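PDB 6LSU: intracellular protein transport protein USO1 from Saccharomyces cerevisiae S288c, which is required for protein transport from the endoplasmic reticulum to the Golgi complex, acting as a membrane tether with a globular head and a long coiled-coil tail. Local coordinates for residues N114-S119 with I260-K265; S336-V341 with L374-I379; T569-A574 with K608-F613. All blocks are in the same frame, centred on the assembly; numbering follows the deposited sequence.

Interaction 1: residues N114-S119 with I260-K265; sequences NGKYPS and INNILK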
loop_
_atom_site.group_PDB
_atom_site.type_symbol
_atom_site.label_atom_id
_atom_site.label_comp_id
_atom_site.label_asym_id
_atom_site.label_seq_id
_atom_site.Cartn_x
_atom_site.Cartn_y
_atom_site.Cartn_z
ATOM N N ASN A 114 -11.688 1.064 -12.790
ATOM C CA ASN A 114 -10.450 0.414 -13.314
ATOM C C ASN A 114 -9.174 1.031 -12.739
ATOM O O ASN A 114 -8.124 0.505 -13.067
ATOM C CB ASN A 114 -10.412 0.422 -14.844
ATOM C CG ASN A 114 -11.711 -0.054 -15.486
ATOM O OD1 ASN A 114 -11.985 -1.253 -15.564
ATOM N ND2 ASN A 114 -12.526 0.868 -15.966
ATOM N N GLY A 115 -9.256 2.058 -11.888
ATOM C CA GLY A 115 -8.058 2.759 -11.383
ATOM C C GLY A 115 -8.257 3.252 -9.967
ATOM O O GLY A 115 -9.344 2.994 -9.410
ATOM N N LYS A 116 -7.232 3.914 -9.416
ATOM C CA LYS A 116 -7.214 4.537 -8.061
ATOM C C LYS A 116 -7.032 6.029 -8.296
ATOM O O LYS A 116 -6.007 6.429 -8.889
ATOM C CB LYS A 116 -6.106 3.969 -7.156
ATOM C CG LYS A 116 -6.138 2.457 -6.922
ATOM C CD LYS A 116 -5.692 1.632 -8.124
ATOM C CE LYS A 116 -6.180 0.194 -8.127
ATOM N NZ LYS A 116 -5.912 -0.462 -9.433
ATOM N N TYR A 117 -8.041 6.812 -7.933
ATOM C CA TYR A 117 -8.111 8.243 -8.310
ATOM C C TYR A 117 -8.103 9.075 -7.028
ATOM O O TYR A 117 -8.235 8.501 -5.940
ATOM C CB TYR A 117 -9.248 8.409 -9.326
ATOM C CG TYR A 117 -8.755 8.189 -10.734
ATOM C CD1 TYR A 117 -8.580 6.905 -11.232
ATOM C CD2 TYR A 117 -8.364 9.269 -11.526
ATOM C CE1 TYR A 117 -8.066 6.698 -12.500
ATOM C CE2 TYR A 117 -7.858 9.076 -12.804
ATOM C CZ TYR A 117 -7.713 7.779 -13.285
ATOM O OH TYR A 117 -7.243 7.469 -14.522
ATOM N N PRO A 118 -7.847 10.414 -7.103
ATOM C CA PRO A 118 -7.822 11.267 -5.914
ATOM C C PRO A 118 -9.194 11.250 -5.234
ATOM O O PRO A 118 -10.038 12.067 -5.656
ATOM C CB PRO A 118 -7.556 12.698 -6.413
ATOM C CG PRO A 118 -7.114 12.539 -7.848
ATOM C CD PRO A 118 -7.679 11.209 -8.334
ATOM N N SER A 119 -9.363 10.334 -4.257
ATOM C CA SER A 119 -10.642 10.005 -3.562
ATOM C C SER A 119 -11.283 11.306 -3.085
ATOM O O SER A 119 -12.448 11.571 -3.394
ATOM C CB SER A 119 -10.468 9.009 -2.408
ATOM O OG SER A 119 -9.481 8.024 -2.693
ATOM N N ILE A 260 -0.785 2.178 -17.206
ATOM C CA ILE A 260 0.489 1.423 -17.017
ATOM C C ILE A 260 0.299 0.416 -15.887
ATOM O O ILE A 260 0.831 -0.702 -16.006
ATOM C CB ILE A 260 1.681 2.349 -16.749
ATOM C CG1 ILE A 260 1.933 3.325 -17.878
ATOM C CG2 ILE A 260 2.936 1.513 -16.485
ATOM C CD1 ILE A 260 3.229 4.147 -17.671
ATOM N N ASN A 261 -0.409 0.793 -14.833
ATOM C CA ASN A 261 -0.605 -0.082 -13.663
ATOM C C ASN A 261 -1.408 -1.305 -14.098
ATOM O O ASN A 261 -0.974 -2.406 -13.775
ATOM C CB ASN A 261 -1.235 0.696 -12.496
ATOM C CG ASN A 261 -1.362 -0.141 -11.245
ATOM O OD1 ASN A 261 -2.149 -1.097 -11.225
ATOM N ND2 ASN A 261 -0.580 0.201 -10.237
ATOM N N ASN A 262 -2.533 -1.123 -14.777
ATOM C CA ASN A 262 -3.448 -2.226 -15.162
ATOM C C ASN A 262 -2.765 -3.148 -16.188
ATOM O O ASN A 262 -3.102 -4.359 -16.202
ATOM C CB ASN A 262 -4.768 -1.701 -15.729
ATOM C CG ASN A 262 -5.694 -1.097 -14.694
ATOM O OD1 ASN A 262 -5.682 -1.465 -13.524
ATOM N ND2 ASN A 262 -6.534 -0.186 -15.126
ATOM N N ILE A 263 -1.839 -2.640 -17.024
ATOM C CA ILE A 263 -1.128 -3.509 -18.007
ATOM C C ILE A 263 -0.091 -4.404 -17.295
ATOM O O ILE A 263 0.249 -5.465 -17.913
ATOM C CB ILE A 263 -0.475 -2.642 -19.100
ATOM C CG1 ILE A 263 -1.497 -1.888 -19.940
ATOM C CG2 ILE A 263 0.466 -3.453 -19.971
ATOM C CD1 ILE A 263 -0.925 -0.665 -20.608
ATOM N N LEU A 264 0.431 -4.008 -16.102
ATOM C CA LEU A 264 1.521 -4.737 -15.360
ATOM C C LEU A 264 0.986 -5.611 -14.223
ATOM O O LEU A 264 1.569 -6.655 -13.953
ATOM C CB LEU A 264 2.545 -3.750 -14.785
ATOM C CG LEU A 264 3.239 -2.853 -15.809
ATOM C CD1 LEU A 264 4.299 -2.018 -15.162
ATOM C CD2 LEU A 264 3.844 -3.685 -16.917
ATOM N N LYS A 265 -0.094 -5.202 -13.565
ATOM C CA LYS A 265 -0.637 -5.923 -12.385
ATOM C C LYS A 265 -0.777 -7.385 -12.782
ATOM O O LYS A 265 -1.498 -7.672 -13.737
ATOM C CB LYS A 265 -1.969 -5.322 -11.916
ATOM C CG LYS A 265 -2.224 -5.443 -10.410
ATOM C CD LYS A 265 -2.020 -4.133 -9.660
ATOM C CE LYS A 265 -2.021 -4.213 -8.141
ATOM N NZ LYS A 265 -1.775 -2.873 -7.541
HETATM O O HOH W 1 -7.254 -1.712 -11.227
#
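The C-terminal end of helix 251-264, in armadillo repeat ARM 4, meets the loop that follows helix 103-112 through the amide of Asn262 and the backbone carbonyl of Asn114. ND2 of Asn262 donates to O of Asn114 at 2.7 Å, with a fairly straight N-H...O angle of 160°. The acceptor lies almost in the plane of the donor amide, whereas ND2 approaches the carbonyl tilted 29° from its plane. The Asn262 side chain swings back beside its own backbone N (chi1 -73°), which carries the amide across to the loop. Its other branch is served by solvent: a water lies 2.8 Å from OD1 of Asn262 and probably donates to it, while accepting from NZ of Lys116 at 2.6 Å. The ammonium group is thus linked to the amide indirectly, its NZ staying 4.2 Å from OD1 of Asn262.

In the superhelical solenoid that such repeats build, this contact joins parts of the chain some 140 residues apart. Helix 204-218 lines the junction, with Asn114 resting on Met215 and Ala216 and Asn262 on Val218. ND2 of Asn114 is hydrogen-bonded to the carbonyl of Ser110 in the preceding helix, so this residue offers its main chain to ARM 4 and its amide to the end of helix 103-112. A leucine in place of Asn262 would probably leave the Asn114 carbonyl without its N-H partner and the bridging water without its amide acceptor. Lys116 reaches over from an exposed position, and its NZ also comes to 4.2 Å from OD1 of Asn261. Its NZ lies 5.1 Å from that of Lys265, near enough for the like charges probably to feel each other, and OD1 of Asn261, near both ammonium groups, would probably ease their repulsion.

Interaction 2: residues S336-V341 with L374-I379; sequences SVLMVV and LEFSKI
Leu338 and Met339, in the first turn of helix 337-346, pack against Phe376 and Ile379 near the C-terminal end of helix 370-376; the contact joins armadillo repeats ARM 6 and ARM 7, successive units of the solenoid. Leu338 comes first and is buried. Its CG stands anti to the backbone N (chi1 -177°), which places its branched end against Ile379 and Phe376. CD2 does the touching for this residue: it sits 3.8 Å from CD1 at the end of the Ile379 side chain, the two side chains meeting at a slant, and approaches the Phe376 ring at its edge, near the ring plane, with CD1 of Phe376 4.2 Å away. The same methyl therefore fills the angle between an aromatic edge and an aliphatic tip.

The Phe376 ring also touches Val405 and Leu408 of helix 404-414 and Tyr434, whose ring meets it with the planes steeply inclined. Helix 354-366 of ARM 6 touches both sides, Met365 against Leu338 and Val366 against Phe376.

One residue further on, Met339 is more open to solvent and starts off to one side of the contact, but bends at chi2 and chi3 until its thioether lies alongside Ile379, the two side chains running in opposite directions. Ile379 closes a type I turn that begins at Phe376, its N bonding back to the Phe376 carbonyl at 3.0 Å. It divides its branches between the two partners: CD1 goes to Leu338, while CG2 lies 3.7 Å from SD of Met339 and 4.0 Å from its CE.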
loop_
_atom_site.group_PDB
_atom_site.type_symbol
_atom_site.label_atom_id
_atom_site.label_comp_id
_atom_site.label_asym_id
_atom_site.label_seq_id
_atom_site.Cartn_x
_atom_site.Cartn_y
_atom_site.Cartn_z
ATOM N N SER A 336 18.641 4.292 -11.457
ATOM C CA SER A 336 18.615 5.277 -10.344
ATOM C C SER A 336 17.388 5.082 -9.428
ATOM O O SER A 336 17.247 5.849 -8.472
ATOM C CB SER A 336 18.746 6.694 -10.870
ATOM O OG SER A 336 17.915 6.926 -12.006
ATOM N N VAL A 337 16.557 4.057 -9.632
ATOM C CA VAL A 337 15.187 4.044 -9.033
ATOM C C VAL A 337 15.295 3.979 -7.506
ATOM O O VAL A 337 14.656 4.816 -6.857
ATOM C CB VAL A 337 14.269 2.954 -9.612
ATOM C CG1 VAL A 337 12.871 3.077 -9.033
ATOM C CG2 VAL A 337 14.177 3.051 -11.112
ATOM N N LEU A 338 16.110 3.081 -6.961
ATOM C CA LEU A 338 16.294 2.906 -5.496
ATOM C C LEU A 338 16.712 4.215 -4.859
ATOM O O LEU A 338 16.164 4.583 -3.789
ATOM C CB LEU A 338 17.370 1.872 -5.181
ATOM C CG LEU A 338 17.542 1.604 -3.676
ATOM C CD1 LEU A 338 16.227 1.149 -3.044
ATOM C CD2 LEU A 338 18.643 0.571 -3.415
ATOM N N MET A 339 17.696 4.856 -5.436
ATOM C CA MET A 339 18.250 6.106 -4.906
ATOM C C MET A 339 17.148 7.149 -5.028
ATOM O O MET A 339 17.004 7.991 -4.165
ATOM C CB MET A 339 19.491 6.536 -5.700
ATOM C CG MET A 339 20.192 7.695 -5.057
ATOM S SD MET A 339 20.897 7.128 -3.486
ATOM C CE MET A 339 20.597 8.612 -2.510
ATOM N N VAL A 340 16.421 7.149 -6.119
ATOM C CA VAL A 340 15.350 8.178 -6.295
ATOM C C VAL A 340 14.225 7.945 -5.263
ATOM O O VAL A 340 13.754 8.959 -4.688
ATOM C CB VAL A 340 14.822 8.213 -7.733
ATOM C CG1 VAL A 340 13.673 9.213 -7.849
ATOM C CG2 VAL A 340 15.944 8.606 -8.679
ATOM N N VAL A 341 13.770 6.704 -5.050
ATOM C CA VAL A 341 12.639 6.554 -4.086
ATOM C C VAL A 341 13.118 6.878 -2.649
ATOM O O VAL A 341 12.349 7.412 -1.906
ATOM C CB VAL A 341 11.829 5.244 -4.245
ATOM C CG1 VAL A 341 11.777 4.727 -5.663
ATOM C CG2 VAL A 341 12.206 4.193 -3.279
ATOM N N LEU A 374 23.316 -5.422 0.272
ATOM C CA LEU A 374 24.713 -4.934 0.369
ATOM C C LEU A 374 24.866 -3.579 -0.352
ATOM O O LEU A 374 25.615 -2.756 0.111
ATOM C CB LEU A 374 25.653 -6.022 -0.141
ATOM C CG LEU A 374 25.763 -7.204 0.818
ATOM C CD1 LEU A 374 26.489 -8.342 0.158
ATOM C CD2 LEU A 374 26.496 -6.812 2.077
ATOM N N GLU A 375 24.058 -3.262 -1.353
ATOM C CA GLU A 375 24.189 -1.945 -2.018
ATOM C C GLU A 375 23.592 -0.884 -1.097
ATOM O O GLU A 375 24.219 0.209 -0.923
ATOM C CB GLU A 375 23.559 -2.020 -3.398
ATOM C CG GLU A 375 24.521 -2.626 -4.389
ATOM C CD GLU A 375 25.694 -1.706 -4.703
ATOM O OE1 GLU A 375 26.850 -1.970 -4.230
ATOM O OE2 GLU A 375 25.454 -0.715 -5.418
ATOM N N PHE A 376 22.442 -1.247 -0.508
ATOM C CA PHE A 376 21.678 -0.431 0.467
ATOM C C PHE A 376 22.581 0.040 1.606
ATOM O O PHE A 376 22.590 1.233 1.959
ATOM C CB PHE A 376 20.492 -1.236 0.995
ATOM C CG PHE A 376 19.446 -0.351 1.613
ATOM C CD1 PHE A 376 18.592 0.384 0.807
ATOM C CD2 PHE A 376 19.363 -0.231 2.994
ATOM C CE1 PHE A 376 17.644 1.209 1.380
ATOM C CE2 PHE A 376 18.446 0.621 3.565
ATOM C CZ PHE A 376 17.589 1.342 2.770
ATOM N N SER A 377 23.351 -0.866 2.176
ATOM C CA SER A 377 24.243 -0.572 3.322
ATOM C C SER A 377 25.282 0.490 2.976
ATOM O O SER A 377 25.885 0.946 3.887
ATOM C CB SER A 377 24.956 -1.770 3.785
ATOM O OG SER A 377 25.825 -2.157 2.745
ATOM N N LYS A 378 25.461 0.867 1.706
ATOM C CA LYS A 378 26.502 1.844 1.258
ATOM C C LYS A 378 25.875 3.168 0.857
ATOM O O LYS A 378 26.611 4.159 0.578
ATOM C CB LYS A 378 27.307 1.270 0.101
ATOM C CG LYS A 378 27.805 -0.151 0.334
ATOM C CD LYS A 378 28.915 -0.535 -0.583
ATOM C CE LYS A 378 28.462 -0.802 -1.998
ATOM N NZ LYS A 378 29.443 -1.657 -2.692
ATOM N N ILE A 379 24.546 3.235 0.892
ATOM C CA ILE A 379 23.845 4.487 0.512
ATOM C C ILE A 379 23.906 5.502 1.669
ATOM O O ILE A 379 23.599 5.167 2.852
ATOM C CB ILE A 379 22.433 4.182 0.071
ATOM C CG1 ILE A 379 22.457 3.139 -1.038
ATOM C CG2 ILE A 379 21.757 5.482 -0.298
ATOM C CD1 ILE A 379 21.094 2.702 -1.502
#

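Interaction 3: residues T569-A574 with K608-F613; sequences TSLTAA and KSLLSF
Leu571 and Phe613 account for most of the surface buried here, with Leu610 adding a smaller share. Leu571 projects from the loop between helices 559-568 and 577-590, in armadillo repeat ARM 9; the other two belong to helix 604-614 of ARM 10. The leucine lies over one face of the phenylalanine ring. Its CD2 methyl stands 4.0 Å from the ring centroid of Phe613 and only 4° off the normal, a CH-pi contact placed over the middle of the ring. The rest of the side chain covers the CD2-CE2 side of the same ring: CB lies 3.3 Å from CE2 of Phe613, and the second methyl, CD1, approaches CG of Phe613 at 3.6 Å.

Two torsions set up this overlap. CG of Phe613 lies anti to the backbone N (chi1 -178°), which sets the ring beneath Leu571, while Leu571 has its CG beside its own N (chi1 -69°), which lays its branched end over the ring. CD1 also reaches CD2 of Leu610, at 4.2 Å, one turn earlier on the helix. Leu571 thus bears on an aromatic face with one methyl and bridges CG of Phe613 and the Leu610 methyl with the other.

Leu571 is held within a type I turn from Ser570 to Ala573, in which N of Ala573 bonds to O of Ser570 at 3.1 Å. Helix 622-637 completes the surroundings: Ile624 touches both Leu571 and Phe613, and Leu610 lies against Val628 and Leu631. All the side chains that meet between the loop and the helix are apolar, so the fit probably depends on shape and dispersion, with the CH-pi contact probably adding a weak attraction.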
loop_
_atom_site.group_PDB
_atom_site.type_symbol
_atom_site.label_atom_id
_atom_site.label_comp_id
_atom_site.label_asym_id
_atom_site.label_seq_id
_atom_site.Cartn_x
_atom_site.Cartn_y
_atom_site.Cartn_z
ATOM N N THR A 569 10.809 -1.268 37.400
ATOM C CA THR A 569 10.605 0.206 37.399
ATOM C C THR A 569 9.436 0.652 36.502
ATOM O O THR A 569 9.017 1.814 36.648
ATOM C CB THR A 569 11.841 0.954 36.907
ATOM O OG1 THR A 569 13.031 0.581 37.608
ATOM C CG2 THR A 569 11.701 2.451 36.997
ATOM N N SER A 570 9.005 -0.168 35.533
ATOM C CA SER A 570 8.061 0.237 34.452
ATOM C C SER A 570 6.641 -0.183 34.841
ATOM O O SER A 570 5.694 0.215 34.168
ATOM C CB SER A 570 8.458 -0.333 33.090
ATOM O OG SER A 570 7.986 -1.677 32.872
ATOM N N LEU A 571 6.501 -0.988 35.885
ATOM C CA LEU A 571 5.197 -1.590 36.253
ATOM C C LEU A 571 4.246 -0.476 36.710
ATOM O O LEU A 571 3.027 -0.660 36.590
ATOM C CB LEU A 571 5.450 -2.648 37.322
ATOM C CG LEU A 571 6.188 -3.895 36.839
ATOM C CD1 LEU A 571 6.576 -4.795 38.005
ATOM C CD2 LEU A 571 5.361 -4.679 35.838
ATOM N N THR A 572 4.795 0.687 37.062
ATOM C CA THR A 572 4.063 1.875 37.571
ATOM C C THR A 572 3.976 2.974 36.490
ATOM O O THR A 572 3.765 4.123 36.865
ATOM C CB THR A 572 4.752 2.362 38.861
ATOM O OG1 THR A 572 5.715 3.369 38.572
ATOM C CG2 THR A 572 5.503 1.277 39.601
ATOM N N ALA A 573 4.122 2.663 35.194
ATOM C CA ALA A 573 4.257 3.670 34.101
ATOM C C ALA A 573 2.890 4.082 33.527
ATOM O O ALA A 573 1.959 3.215 33.425
ATOM C CB ALA A 573 5.157 3.152 33.007
ATOM N N ALA A 574 2.789 5.362 33.146
ATOM C CA ALA A 574 1.558 6.010 32.634
ATOM C C ALA A 574 1.028 5.196 31.452
ATOM O O ALA A 574 -0.166 4.845 31.450
ATOM C CB ALA A 574 1.865 7.431 32.229
ATOM N N LYS A 608 11.194 -11.466 43.213
ATOM C CA LYS A 608 10.390 -11.059 44.400
ATOM C C LYS A 608 9.475 -9.913 43.977
ATOM O O LYS A 608 8.243 -10.087 44.086
ATOM C CB LYS A 608 11.268 -10.743 45.621
ATOM C CG LYS A 608 11.877 -11.978 46.287
ATOM C CD LYS A 608 12.374 -11.765 47.701
ATOM C CE LYS A 608 13.787 -11.235 47.789
ATOM N NZ LYS A 608 14.106 -10.770 49.162
ATOM N N SER A 609 10.029 -8.817 43.440
ATOM C CA SER A 609 9.235 -7.691 42.831
ATOM C C SER A 609 8.151 -8.196 41.860
ATOM O O SER A 609 6.977 -7.746 41.915
ATOM C CB SER A 609 10.141 -6.773 42.126
ATOM O OG SER A 609 10.999 -6.133 43.056
ATOM N N LEU A 610 8.491 -9.093 40.947
ATOM C CA LEU A 610 7.493 -9.536 39.950
ATOM C C LEU A 610 6.369 -10.296 40.660
ATOM O O LEU A 610 5.188 -9.973 40.414
ATOM C CB LEU A 610 8.188 -10.355 38.862
ATOM C CG LEU A 610 9.245 -9.597 38.059
ATOM C CD1 LEU A 610 9.886 -10.512 37.057
ATOM C CD2 LEU A 610 8.681 -8.370 37.375
ATOM N N LEU A 611 6.708 -11.234 41.544
ATOM C CA LEU A 611 5.701 -11.958 42.363
ATOM C C LEU A 611 4.867 -10.963 43.182
ATOM O O LEU A 611 3.622 -11.046 43.160
ATOM C CB LEU A 611 6.424 -12.953 43.255
ATOM C CG LEU A 611 6.504 -14.361 42.686
ATOM C CD1 LEU A 611 7.305 -15.231 43.624
ATOM C CD2 LEU A 611 5.116 -14.946 42.475
ATOM N N SER A 612 5.502 -10.024 43.864
ATOM C CA SER A 612 4.764 -8.998 44.638
ATOM C C SER A 612 3.787 -8.300 43.681
ATOM O O SER A 612 2.575 -8.148 44.025
ATOM C CB SER A 612 5.694 -8.016 45.314
ATOM O OG SER A 612 6.703 -8.683 46.078
ATOM N N PHE A 613 4.287 -7.851 42.534
ATOM C CA PHE A 613 3.481 -7.038 41.587
ATOM C C PHE A 613 2.264 -7.861 41.158
ATOM O O PHE A 613 1.170 -7.309 41.189
ATOM C CB PHE A 613 4.287 -6.543 40.377
ATOM C CG PHE A 613 3.424 -5.685 39.489
ATOM C CD1 PHE A 613 2.485 -6.267 38.652
ATOM C CD2 PHE A 613 3.481 -4.301 39.546
ATOM C CE1 PHE A 613 1.618 -5.488 37.900
ATOM C CE2 PHE A 613 2.619 -3.526 38.776
ATOM C CZ PHE A 613 1.678 -4.127 37.977
#

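Overall arrangement
All three contacts lie in the globular head and follow one another along the armadillo solenoid without touching. Interactions 1 and 2 lie closest together, their centres about 26 Å apart, whereas interaction 3 lies toward the C-terminal end, its centre about 52 Å from that of interaction 1 and 45 Å from that of interaction 2. Each is partly buried, and none shares a helix with another. Interactions 2 and 3 link consecutive repeats, ARM 6 with ARM 7 and ARM 9 with ARM 10, through apolar side chains. Interaction 1 instead spans a long sequence separation and is polar and water-bridged, relying on a main-chain carbonyl, an amide and a lysine.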